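Local coordinates for protein putative hydrolase (Agrobacterium vitis, PDB 3LLC) that is a putative alpha/beta hydrolase, probably a serine esterase or thioesterase that removes fatty acyl groups from acylated protein residues, at residues 41-51 with 70-79; 147-158 with 189-200. All blocks are in the same frame, centred on the assembly; numbering follows the deposited sequence.

Both contacts belong to one alpha/beta-hydrolase domain, and their centres lie about 21 Å apart. Contact 1 joins two parallel strands of the central sheet and the loops that leave them, its centre about 9 Å from the centre of the chain. Contact 2, centred about 15 Å from it, joins two helices that follow later in sequence. They meet where Tyr46 OH packs 4.2 Å from Leu189 CD2. Bound tetraethylene glycol, probably from the crystallisation liquor, comes within about 3 Å (nearest atoms) of the Tyr46 side chain and about 4 Å of that of Phe149, consistent with a pocket near the likely Ser114-His247-Asp217 triad, which Gly45 touches and Phe149 approaches.

Contact 1: 41-51 with 70-79; sequences IWLGGYRSDMT and IRFDYSGHGA
Tyr74 extends to the residue just past strand 41-43 and gives its hydroxyl hydrogen to the carbonyl of Gly44, OH to O 2.7 Å. Further along, the His77 ring takes the backbone N-H of Arg47 on NE2, in the ring plane at 3.0 Å, while CD2 of the same ring lies against Ser48 O. Met50, a selenomethionine, is gripped at both ends of its backbone: its N donates to Asp73 OD1 on the syn side (2.9 Å), and its O receives Arg71 NH1 from above the carbonyl plane. With CG between backbone N and carbonyl carbon (chi1 67°), its extended chain crosses Asp73 at about a right angle and brings SE against Phe72 CA. Between the strands, Trp42 N bonds straight to Ile70 O (3.0 Å, 166°); beyond it, one water links Trp42 O with Phe72 N and another Gly44 N with Phe72 O. Second-shell bonds set these groups: His77 ND1 donates to Ser75 O, and Ala79 N to Asp73 OD2. This is the beta-alpha-beta unit whose helix 53-65 covers Trp42 and Arg71; Leu43 and Phe72 pack on helix 89-103, with strands 107-113 and 23-30 flanking the pair.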
loop_
_atom_site.group_PDB
_atom_site.type_symbol
_atom_site.label_atom_id
_atom_site.label_comp_id
_atom_site.label_asym_id
_atom_site.label_seq_id
_atom_site.Cartn_x
_atom_site.Cartn_y
_atom_site.Cartn_z
ATOM N N ILE A 41 -10.223 0.381 1.701
ATOM C CA ILE A 41 -9.085 0.230 2.631
ATOM C C ILE A 41 -7.842 0.886 2.072
ATOM O O ILE A 41 -7.366 0.595 0.957
ATOM C CB ILE A 41 -8.753 -1.237 3.064
ATOM C CG1 ILE A 41 -7.645 -1.233 4.135
ATOM C CG2 ILE A 41 -8.328 -2.066 1.901
ATOM C CD1 ILE A 41 -7.548 -2.520 4.947
ATOM N N TRP A 42 -7.349 1.826 2.858
ATOM C CA TRP A 42 -6.110 2.540 2.558
ATOM C C TRP A 42 -4.893 1.683 2.902
ATOM O O TRP A 42 -4.812 1.117 3.993
ATOM C CB TRP A 42 -6.060 3.863 3.363
ATOM C CG TRP A 42 -4.788 4.687 3.050
ATOM C CD1 TRP A 42 -3.685 4.877 3.882
ATOM C CD2 TRP A 42 -4.490 5.399 1.833
ATOM N NE1 TRP A 42 -2.751 5.640 3.240
ATOM C CE2 TRP A 42 -3.194 5.962 1.985
ATOM C CE3 TRP A 42 -5.179 5.606 0.621
ATOM C CZ2 TRP A 42 -2.593 6.745 0.985
ATOM C CZ3 TRP A 42 -4.562 6.366 -0.391
ATOM C CH2 TRP A 42 -3.280 6.936 -0.183
ATOM N N LEU A 43 -3.935 1.591 1.974
ATOM C CA LEU A 43 -2.633 0.985 2.238
ATOM C C LEU A 43 -1.578 2.029 1.867
ATOM O O LEU A 43 -1.381 2.309 0.682
ATOM C CB LEU A 43 -2.445 -0.289 1.409
ATOM C CG LEU A 43 -3.488 -1.400 1.647
ATOM C CD1 LEU A 43 -3.470 -2.454 0.504
ATOM C CD2 LEU A 43 -3.285 -2.064 3.032
ATOM N N GLY A 44 -0.917 2.598 2.869
ATOM C CA GLY A 44 -0.006 3.726 2.631
ATOM C C GLY A 44 1.428 3.405 2.215
ATOM O O GLY A 44 1.835 2.231 2.127
ATOM N N GLY A 45 2.185 4.470 1.928
ATOM C CA GLY A 45 3.617 4.350 1.565
ATOM C C GLY A 45 4.576 4.103 2.738
ATOM O O GLY A 45 4.212 4.199 3.917
ATOM N N TYR A 46 5.826 3.821 2.393
ATOM C CA TYR A 46 6.911 3.622 3.342
ATOM C C TYR A 46 7.036 4.905 4.138
ATOM O O TYR A 46 7.046 5.957 3.549
ATOM C CB TYR A 46 8.188 3.420 2.539
ATOM C CG TYR A 46 9.448 3.013 3.266
ATOM C CD1 TYR A 46 9.569 1.732 3.778
ATOM C CD2 TYR A 46 10.570 3.843 3.306
ATOM C CE1 TYR A 46 10.732 1.293 4.376
ATOM C CE2 TYR A 46 11.757 3.413 3.931
ATOM C CZ TYR A 46 11.821 2.130 4.447
ATOM O OH TYR A 46 12.953 1.616 5.047
ATOM N N ARG A 47 7.105 4.838 5.452
ATOM C CA ARG A 47 7.204 6.073 6.257
ATOM C C ARG A 47 5.977 7.001 6.247
ATOM O O ARG A 47 6.065 8.105 6.756
ATOM C CB ARG A 47 8.483 6.900 5.881
ATOM C CG ARG A 47 9.816 6.176 6.165
ATOM C CD ARG A 47 11.039 7.072 5.849
ATOM N NE ARG A 47 11.141 8.220 6.756
ATOM C CZ ARG A 47 11.955 9.269 6.590
ATOM N NH1 ARG A 47 12.784 9.351 5.547
ATOM N NH2 ARG A 47 11.949 10.253 7.485
ATOM N N SER A 48 4.828 6.568 5.734
ATOM C CA SER A 48 3.628 7.419 5.781
ATOM C C SER A 48 2.881 7.234 7.112
ATOM O O SER A 48 3.194 6.336 7.921
ATOM C CB SER A 48 2.657 7.069 4.629
ATOM O OG SER A 48 2.157 5.738 4.798
ATOM N N ASP A 49 1.850 8.052 7.295
ATOM C CA ASP A 49 0.896 7.728 8.359
ATOM C C ASP A 49 -0.518 8.005 7.926
ATOM O O ASP A 49 -0.809 8.580 6.866
ATOM C CB ASP A 49 1.253 8.302 9.748
ATOM C CG ASP A 49 1.023 9.790 9.865
ATOM O OD1 ASP A 49 0.012 10.316 9.370
ATOM O OD2 ASP A 49 1.851 10.436 10.517
HETATM N N MSE A 50 -1.436 7.442 8.698
HETATM C CA MSE A 50 -2.843 7.383 8.249
HETATM C C MSE A 50 -3.596 8.724 8.303
HETATM O O MSE A 50 -4.764 8.801 7.872
HETATM C CB MSE A 50 -3.595 6.273 8.996
HETATM C CG MSE A 50 -3.776 6.523 10.418
HETATM SE SE MSE A 50 -4.848 5.099 11.324
HETATM C CE MSE A 50 -4.388 5.504 13.089
ATOM N N THR A 51 -2.952 9.781 8.825
ATOM C CA THR A 51 -3.517 11.130 8.830
ATOM C C THR A 51 -3.070 11.965 7.585
ATOM O O THR A 51 -3.386 13.140 7.480
ATOM C CB THR A 51 -3.126 11.908 10.115
ATOM O OG1 THR A 51 -1.712 12.143 10.112
ATOM C CG2 THR A 51 -3.531 11.145 11.365
ATOM N N ILE A 70 -11.502 2.010 5.960
ATOM C CA ILE A 70 -10.525 1.522 6.953
ATOM C C ILE A 70 -9.160 2.177 6.683
ATOM O O ILE A 70 -8.660 2.127 5.568
ATOM C CB ILE A 70 -10.363 -0.001 6.946
ATOM C CG1 ILE A 70 -11.656 -0.697 7.367
ATOM C CG2 ILE A 70 -9.203 -0.448 7.872
ATOM C CD1 ILE A 70 -11.683 -2.195 7.109
ATOM N N ARG A 71 -8.572 2.774 7.723
ATOM C CA ARG A 71 -7.147 3.166 7.686
ATOM C C ARG A 71 -6.456 2.560 8.891
ATOM O O ARG A 71 -7.116 2.343 9.928
ATOM C CB ARG A 71 -7.007 4.683 7.766
ATOM C CG ARG A 71 -7.572 5.434 6.558
ATOM C CD ARG A 71 -7.632 6.958 6.807
ATOM N NE ARG A 71 -8.679 7.357 7.726
ATOM C CZ ARG A 71 -8.598 8.335 8.621
ATOM N NH1 ARG A 71 -7.477 9.030 8.802
ATOM N NH2 ARG A 71 -9.639 8.593 9.384
ATOM N N PHE A 72 -5.159 2.263 8.753
ATOM C CA PHE A 72 -4.345 1.769 9.873
ATOM C C PHE A 72 -2.878 2.199 9.686
ATOM O O PHE A 72 -2.471 2.548 8.576
ATOM C CB PHE A 72 -4.446 0.253 9.992
ATOM C CG PHE A 72 -3.795 -0.473 8.856
ATOM C CD1 PHE A 72 -4.456 -0.609 7.633
ATOM C CD2 PHE A 72 -2.501 -0.991 8.974
ATOM C CE1 PHE A 72 -3.847 -1.230 6.566
ATOM C CE2 PHE A 72 -1.888 -1.640 7.898
ATOM C CZ PHE A 72 -2.578 -1.749 6.686
ATOM N N ASP A 73 -2.129 2.224 10.786
ATOM C CA ASP A 73 -0.677 2.539 10.760
ATOM C C ASP A 73 0.124 1.241 10.791
ATOM O O ASP A 73 -0.076 0.382 11.658
ATOM C CB ASP A 73 -0.274 3.430 11.932
ATOM C CG ASP A 73 -0.580 4.948 11.688
ATOM O OD1 ASP A 73 -0.442 5.406 10.524
ATOM O OD2 ASP A 73 -0.904 5.655 12.680
ATOM N N TYR A 74 1.040 1.102 9.844
ATOM C CA TYR A 74 2.005 -0.016 9.874
ATOM C C TYR A 74 2.807 -0.014 11.183
ATOM O O TYR A 74 2.964 1.037 11.819
ATOM C CB TYR A 74 2.984 0.083 8.720
ATOM C CG TYR A 74 2.411 0.064 7.313
ATOM C CD1 TYR A 74 1.750 -1.064 6.815
ATOM C CD2 TYR A 74 2.623 1.123 6.436
ATOM C CE1 TYR A 74 1.265 -1.083 5.502
ATOM C CE2 TYR A 74 2.141 1.091 5.121
ATOM C CZ TYR A 74 1.473 -0.028 4.665
ATOM O OH TYR A 74 0.991 -0.045 3.378
ATOM N N SER A 75 3.241 -1.192 11.642
ATOM C CA SER A 75 4.146 -1.240 12.772
ATOM C C SER A 75 5.360 -0.314 12.491
ATOM O O SER A 75 5.814 -0.213 11.353
ATOM C CB SER A 75 4.633 -2.668 13.103
ATOM O OG SER A 75 5.272 -3.295 12.000
ATOM N N GLY A 76 5.846 0.356 13.539
ATOM C CA GLY A 76 6.952 1.299 13.419
ATOM C C GLY A 76 6.584 2.697 12.932
ATOM O O GLY A 76 7.448 3.586 12.869
ATOM N N HIS A 77 5.309 2.894 12.620
ATOM C CA HIS A 77 4.791 4.143 12.032
ATOM C C HIS A 77 3.660 4.702 12.902
ATOM O O HIS A 77 2.888 3.947 13.527
ATOM C CB HIS A 77 4.155 3.895 10.662
ATOM C CG HIS A 77 5.079 3.403 9.582
ATOM N ND1 HIS A 77 5.747 2.186 9.635
ATOM C CD2 HIS A 77 5.366 3.929 8.363
ATOM C CE1 HIS A 77 6.410 2.000 8.502
ATOM N NE2 HIS A 77 6.200 3.037 7.715
ATOM N N GLY A 78 3.522 6.027 12.903
ATOM C CA GLY A 78 2.385 6.685 13.510
ATOM C C GLY A 78 1.980 6.198 14.906
ATOM O O GLY A 78 2.768 6.259 15.859
ATOM N N ALA A 79 0.701 5.815 15.046
ATOM C CA ALA A 79 0.115 5.502 16.350
ATOM C C ALA A 79 0.299 4.030 16.744
ATOM O O ALA A 79 -0.057 3.651 17.869
ATOM C CB ALA A 79 -1.436 5.908 16.390
HETATM O O HOH W 1 -4.136 2.474 6.133
HETATM O O HOH W 2 -1.288 1.889 5.668
HETATM O O HOH W 3 1.466 4.071 8.600
HETATM O O HOH W 4 5.308 7.383 10.457
#

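Contact 2: 147-158 with 189-200; sequences PDFTSDLIEPLL and LMEDGRANRVMA. With EDO (1,2-ethanediol), chain C; EDO (1,2-ethanediol), chain D.
This is a buried helix-to-helix contact with a polar cluster at one end: helix 149-154, which follows strand 136-143, crosses helix 189-195 at 108°, their axes 8.5 Å apart at closest approach. Thr150 meets the second helix at Gly193, where OG1 comes within 3.4 Å of the glycine CA, a tight fit with no side chain in between. Selenomethionine Met190 folds back on itself at its last two torsions (-66° and -62°), which lays SE and CE against Thr150, Ile154 and CG of Glu155. The carboxylate of Glu155 is taken side-on by Arg194, NE to OE2 and NH2 to OE1, both 2.9 Å and close to the guanidinium plane. A water ties Glu155 OE2, Thr150 OG1 and Met190 O together. In alpha/beta hydrolases the chain between the sixth and seventh strands of the sheet, here 136-143 and 209-214, commonly carries the cap (lid) over the active site, and both helices lie in that span. Past helix 189-195, the Asp148 carboxylate holds two successive backbone N-H groups on its syn sides, Val198 N on OD1 and Met199 N on OD2, each 2.8 Å. Arg197, fully extended, crosses the Asp148 side chain at about a right angle, Ser151 OG over one guanidinium face, and makes a salt bridge through NH2 to Asp152 OD1 (3.0 Å), its hydrogen bond weak; a water in the guanidinium plane accepts from Arg197 NE and donates to OD2 of both Asp148 and Asp152. Asp152 OD2 also forms a salt bridge with Lys227 of helix 222-230. Met199 turns its CE onto Pro147 CG, while Trp118 of helix 115-128 lies against Asp148, Thr150 and Phe149.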
loop_
_atom_site.group_PDB
_atom_site.type_symbol
_atom_site.label_atom_id
_atom_site.label_comp_id
_atom_site.label_asym_id
_atom_site.label_seq_id
_atom_site.Cartn_x
_atom_site.Cartn_y
_atom_site.Cartn_z
ATOM N N PRO A 147 5.717 -2.006 -6.584
ATOM C CA PRO A 147 6.021 -3.448 -6.441
ATOM C C PRO A 147 7.497 -3.736 -6.647
ATOM O O PRO A 147 8.129 -3.142 -7.516
ATOM C CB PRO A 147 5.179 -4.098 -7.580
ATOM C CG PRO A 147 5.011 -2.991 -8.609
ATOM C CD PRO A 147 4.851 -1.728 -7.733
ATOM N N ASP A 148 8.034 -4.694 -5.876
ATOM C CA ASP A 148 9.389 -5.202 -6.043
ATOM C C ASP A 148 10.429 -4.073 -6.014
ATOM O O ASP A 148 11.463 -4.180 -6.661
ATOM C CB ASP A 148 9.529 -5.993 -7.346
ATOM C CG ASP A 148 8.453 -7.104 -7.482
ATOM O OD1 ASP A 148 7.797 -7.404 -6.438
ATOM O OD2 ASP A 148 8.313 -7.657 -8.611
ATOM N N PHE A 149 10.170 -3.031 -5.220
ATOM C CA PHE A 149 11.092 -1.886 -5.225
ATOM C C PHE A 149 12.494 -2.253 -4.747
ATOM O O PHE A 149 13.495 -1.672 -5.214
ATOM C CB PHE A 149 10.497 -0.623 -4.527
ATOM C CG PHE A 149 10.493 -0.643 -3.015
ATOM C CD1 PHE A 149 11.644 -0.464 -2.280
ATOM C CD2 PHE A 149 9.277 -0.734 -2.317
ATOM C CE1 PHE A 149 11.593 -0.441 -0.882
ATOM C CE2 PHE A 149 9.242 -0.713 -0.924
ATOM C CZ PHE A 149 10.379 -0.562 -0.225
ATOM N N THR A 150 12.605 -3.206 -3.813
ATOM C CA THR A 150 13.923 -3.575 -3.269
ATOM C C THR A 150 14.815 -4.183 -4.350
ATOM O O THR A 150 15.966 -3.791 -4.489
ATOM C CB THR A 150 13.811 -4.520 -2.034
ATOM O OG1 THR A 150 13.123 -5.724 -2.424
ATOM C CG2 THR A 150 13.056 -3.830 -0.884
ATOM N N SER A 151 14.283 -5.108 -5.163
ATOM C CA SER A 151 15.076 -5.764 -6.167
ATOM C C SER A 151 15.177 -4.952 -7.477
ATOM O O SER A 151 16.205 -5.035 -8.189
ATOM C CB SER A 151 14.524 -7.181 -6.488
ATOM O OG SER A 151 13.183 -7.126 -6.932
ATOM N N ASP A 152 14.148 -4.206 -7.798
ATOM C CA ASP A 152 14.042 -3.577 -9.134
ATOM C C ASP A 152 14.469 -2.110 -9.163
ATOM O O ASP A 152 14.942 -1.668 -10.190
ATOM C CB ASP A 152 12.625 -3.679 -9.699
ATOM C CG ASP A 152 12.190 -5.122 -9.983
ATOM O OD1 ASP A 152 12.852 -6.070 -9.505
ATOM O OD2 ASP A 152 11.138 -5.275 -10.652
ATOM N N LEU A 153 14.255 -1.374 -8.071
ATOM C CA LEU A 153 14.585 0.063 -8.012
ATOM C C LEU A 153 15.801 0.364 -7.123
ATOM O O LEU A 153 16.582 1.265 -7.454
ATOM C CB LEU A 153 13.376 0.885 -7.574
ATOM C CG LEU A 153 12.105 0.774 -8.433
ATOM C CD1 LEU A 153 10.949 1.642 -7.888
ATOM C CD2 LEU A 153 12.452 1.080 -9.936
ATOM N N ILE A 154 16.003 -0.383 -6.036
ATOM C CA ILE A 154 17.180 -0.151 -5.162
ATOM C C ILE A 154 18.439 -0.934 -5.563
ATOM O O ILE A 154 19.518 -0.327 -5.820
ATOM C CB ILE A 154 16.851 -0.350 -3.669
ATOM C CG1 ILE A 154 15.739 0.643 -3.235
ATOM C CG2 ILE A 154 18.138 -0.197 -2.811
ATOM C CD1 ILE A 154 15.208 0.468 -1.807
ATOM N N GLU A 155 18.342 -2.272 -5.610
ATOM C CA GLU A 155 19.505 -3.109 -5.935
ATOM C C GLU A 155 20.378 -2.641 -7.132
ATOM O O GLU A 155 21.598 -2.621 -7.010
ATOM C CB GLU A 155 19.119 -4.599 -6.118
ATOM C CG GLU A 155 18.847 -5.367 -4.792
ATOM C CD GLU A 155 18.564 -6.870 -5.003
ATOM O OE1 GLU A 155 19.097 -7.412 -5.971
ATOM O OE2 GLU A 155 17.813 -7.495 -4.203
ATOM N N PRO A 156 19.771 -2.301 -8.286
ATOM C CA PRO A 156 20.644 -1.880 -9.388
ATOM C C PRO A 156 21.445 -0.596 -9.138
ATOM O O PRO A 156 22.423 -0.371 -9.818
ATOM C CB PRO A 156 19.679 -1.683 -10.560
ATOM C CG PRO A 156 18.485 -2.455 -10.211
ATOM C CD PRO A 156 18.374 -2.439 -8.721
ATOM N N LEU A 157 21.041 0.226 -8.173
ATOM C CA LEU A 157 21.736 1.495 -7.878
ATOM C C LEU A 157 22.742 1.408 -6.745
ATOM O O LEU A 157 23.486 2.356 -6.545
ATOM C CB LEU A 157 20.721 2.595 -7.547
ATOM C CG LEU A 157 19.754 2.953 -8.671
ATOM C CD1 LEU A 157 18.690 3.893 -8.158
ATOM C CD2 LEU A 157 20.496 3.531 -9.879
ATOM N N LEU A 158 22.794 0.295 -6.010
ATOM C CA LEU A 158 23.702 0.181 -4.873
ATOM C C LEU A 158 25.156 0.138 -5.302
ATOM O O LEU A 158 25.512 -0.519 -6.288
ATOM C CB LEU A 158 23.423 -1.079 -4.047
ATOM C CG LEU A 158 22.100 -1.207 -3.296
ATOM C CD1 LEU A 158 22.057 -2.563 -2.580
ATOM C CD2 LEU A 158 21.922 -0.085 -2.319
ATOM N N LEU A 189 14.753 -5.878 5.362
ATOM C CA LEU A 189 13.835 -5.428 4.326
ATOM C C LEU A 189 14.281 -5.853 2.926
ATOM O O LEU A 189 13.449 -6.299 2.126
ATOM C CB LEU A 189 13.655 -3.885 4.356
ATOM C CG LEU A 189 12.720 -3.299 3.316
ATOM C CD1 LEU A 189 11.283 -3.195 3.840
ATOM C CD2 LEU A 189 13.191 -1.907 2.791
HETATM N N MSE A 190 15.552 -5.654 2.593
HETATM C CA MSE A 190 16.047 -6.002 1.253
HETATM C C MSE A 190 15.926 -7.541 1.007
HETATM O O MSE A 190 15.488 -7.951 -0.056
HETATM C CB MSE A 190 17.519 -5.583 1.057
HETATM C CG MSE A 190 17.794 -4.040 1.188
HETATM SE SE MSE A 190 17.022 -3.004 -0.134
HETATM C CE MSE A 190 17.969 -3.774 -1.638
ATOM N N GLU A 191 16.295 -8.345 1.996
ATOM C CA GLU A 191 16.297 -9.820 1.828
ATOM C C GLU A 191 14.839 -10.319 1.689
ATOM O O GLU A 191 14.507 -11.065 0.779
ATOM C CB GLU A 191 16.992 -10.495 2.998
ATOM C CG GLU A 191 18.518 -10.321 3.017
ATOM C CD GLU A 191 19.187 -10.819 4.276
ATOM O OE1 GLU A 191 18.523 -11.156 5.285
ATOM O OE2 GLU A 191 20.424 -10.845 4.256
ATOM N N ASP A 192 13.970 -9.825 2.554
ATOM C CA ASP A 192 12.548 -10.225 2.550
ATOM C C ASP A 192 11.772 -9.666 1.356
ATOM O O ASP A 192 10.766 -10.253 0.959
ATOM C CB ASP A 192 11.911 -9.881 3.910
ATOM C CG ASP A 192 10.394 -10.129 3.953
ATOM O OD1 ASP A 192 10.004 -11.266 4.250
ATOM O OD2 ASP A 192 9.615 -9.205 3.684
ATOM N N GLY A 193 12.245 -8.569 0.727
ATOM C CA GLY A 193 11.596 -8.050 -0.444
ATOM C C GLY A 193 11.583 -9.086 -1.584
ATOM O O GLY A 193 10.611 -9.137 -2.349
ATOM N N ARG A 194 12.605 -9.924 -1.659
ATOM C CA ARG A 194 12.667 -10.992 -2.668
ATOM C C ARG A 194 11.664 -12.125 -2.360
ATOM O O ARG A 194 11.128 -12.760 -3.297
ATOM C CB ARG A 194 14.096 -11.522 -2.873
ATOM C CG ARG A 194 14.898 -10.641 -3.861
ATOM C CD ARG A 194 16.398 -11.018 -3.900
ATOM N NE ARG A 194 17.077 -10.247 -4.954
ATOM C CZ ARG A 194 17.190 -10.611 -6.230
ATOM N NH1 ARG A 194 16.693 -11.771 -6.659
ATOM N NH2 ARG A 194 17.842 -9.826 -7.091
ATOM N N ALA A 195 11.427 -12.378 -1.071
ATOM C CA ALA A 195 10.371 -13.325 -0.644
ATOM C C ALA A 195 8.998 -12.877 -1.151
ATOM O O ALA A 195 8.149 -13.697 -1.394
ATOM C CB ALA A 195 10.350 -13.528 0.885
ATOM N N ASN A 196 8.785 -11.578 -1.332
ATOM C CA ASN A 196 7.509 -11.009 -1.766
ATOM C C ASN A 196 7.458 -10.499 -3.226
ATOM O O ASN A 196 6.557 -9.725 -3.621
ATOM C CB ASN A 196 7.134 -9.870 -0.797
ATOM C CG ASN A 196 6.748 -10.384 0.567
ATOM O OD1 ASN A 196 5.600 -10.806 0.758
ATOM N ND2 ASN A 196 7.698 -10.352 1.549
ATOM N N ARG A 197 8.424 -10.930 -4.044
ATOM C CA ARG A 197 8.523 -10.422 -5.398
ATOM C C ARG A 197 7.278 -10.876 -6.184
ATOM O O ARG A 197 6.974 -12.085 -6.222
ATOM C CB ARG A 197 9.806 -10.926 -6.067
ATOM C CG ARG A 197 10.198 -10.195 -7.360
ATOM C CD ARG A 197 11.545 -10.701 -7.894
ATOM N NE ARG A 197 12.114 -9.747 -8.851
ATOM C CZ ARG A 197 13.369 -9.761 -9.287
ATOM N NH1 ARG A 197 14.221 -10.701 -8.902
ATOM N NH2 ARG A 197 13.774 -8.809 -10.134
ATOM N N VAL A 198 6.579 -9.928 -6.778
ATOM C CA VAL A 198 5.316 -10.212 -7.523
ATOM C C VAL A 198 5.418 -10.191 -9.047
ATOM O O VAL A 198 4.581 -10.835 -9.726
ATOM C CB VAL A 198 4.125 -9.314 -7.035
ATOM C CG1 VAL A 198 3.816 -9.572 -5.568
ATOM C CG2 VAL A 198 4.349 -7.798 -7.289
HETATM N N MSE A 199 6.428 -9.495 -9.616
HETATM C CA MSE A 199 6.562 -9.377 -11.071
HETATM C C MSE A 199 7.561 -10.348 -11.724
HETATM O O MSE A 199 7.957 -10.139 -12.864
HETATM C CB MSE A 199 6.851 -7.909 -11.475
HETATM C CG MSE A 199 5.739 -6.938 -11.048
HETATM SE SE MSE A 199 5.975 -5.127 -11.816
HETATM C CE MSE A 199 7.659 -4.755 -10.879
ATOM N N ALA A 200 7.966 -11.408 -11.028
ATOM C CA ALA A 200 8.757 -12.456 -11.670
ATOM C C ALA A 200 7.840 -13.373 -12.531
ATOM O O ALA A 200 8.323 -14.145 -13.341
ATOM C CB ALA A 200 9.598 -13.302 -10.658
HETATM C C1 EDO C . 3.555 -14.889 -9.702
HETATM O O1 EDO C . 4.917 -14.621 -10.028
HETATM C C2 EDO C . 2.832 -13.562 -9.706
HETATM O O2 EDO C . 3.224 -12.872 -8.547
HETATM C C1 EDO D . 5.535 -14.026 -3.575
HETATM O O1 EDO D . 5.204 -14.807 -2.405
HETATM C C2 EDO D . 4.282 -13.519 -4.269
HETATM O O2 EDO D . 4.229 -13.948 -5.628
HETATM O O HOH W 5 10.400 -7.806 -10.272
HETATM O O HOH W 6 15.365 -7.238 -2.713
HETATM O O HOH W 7 11.411 -7.632 -4.836
#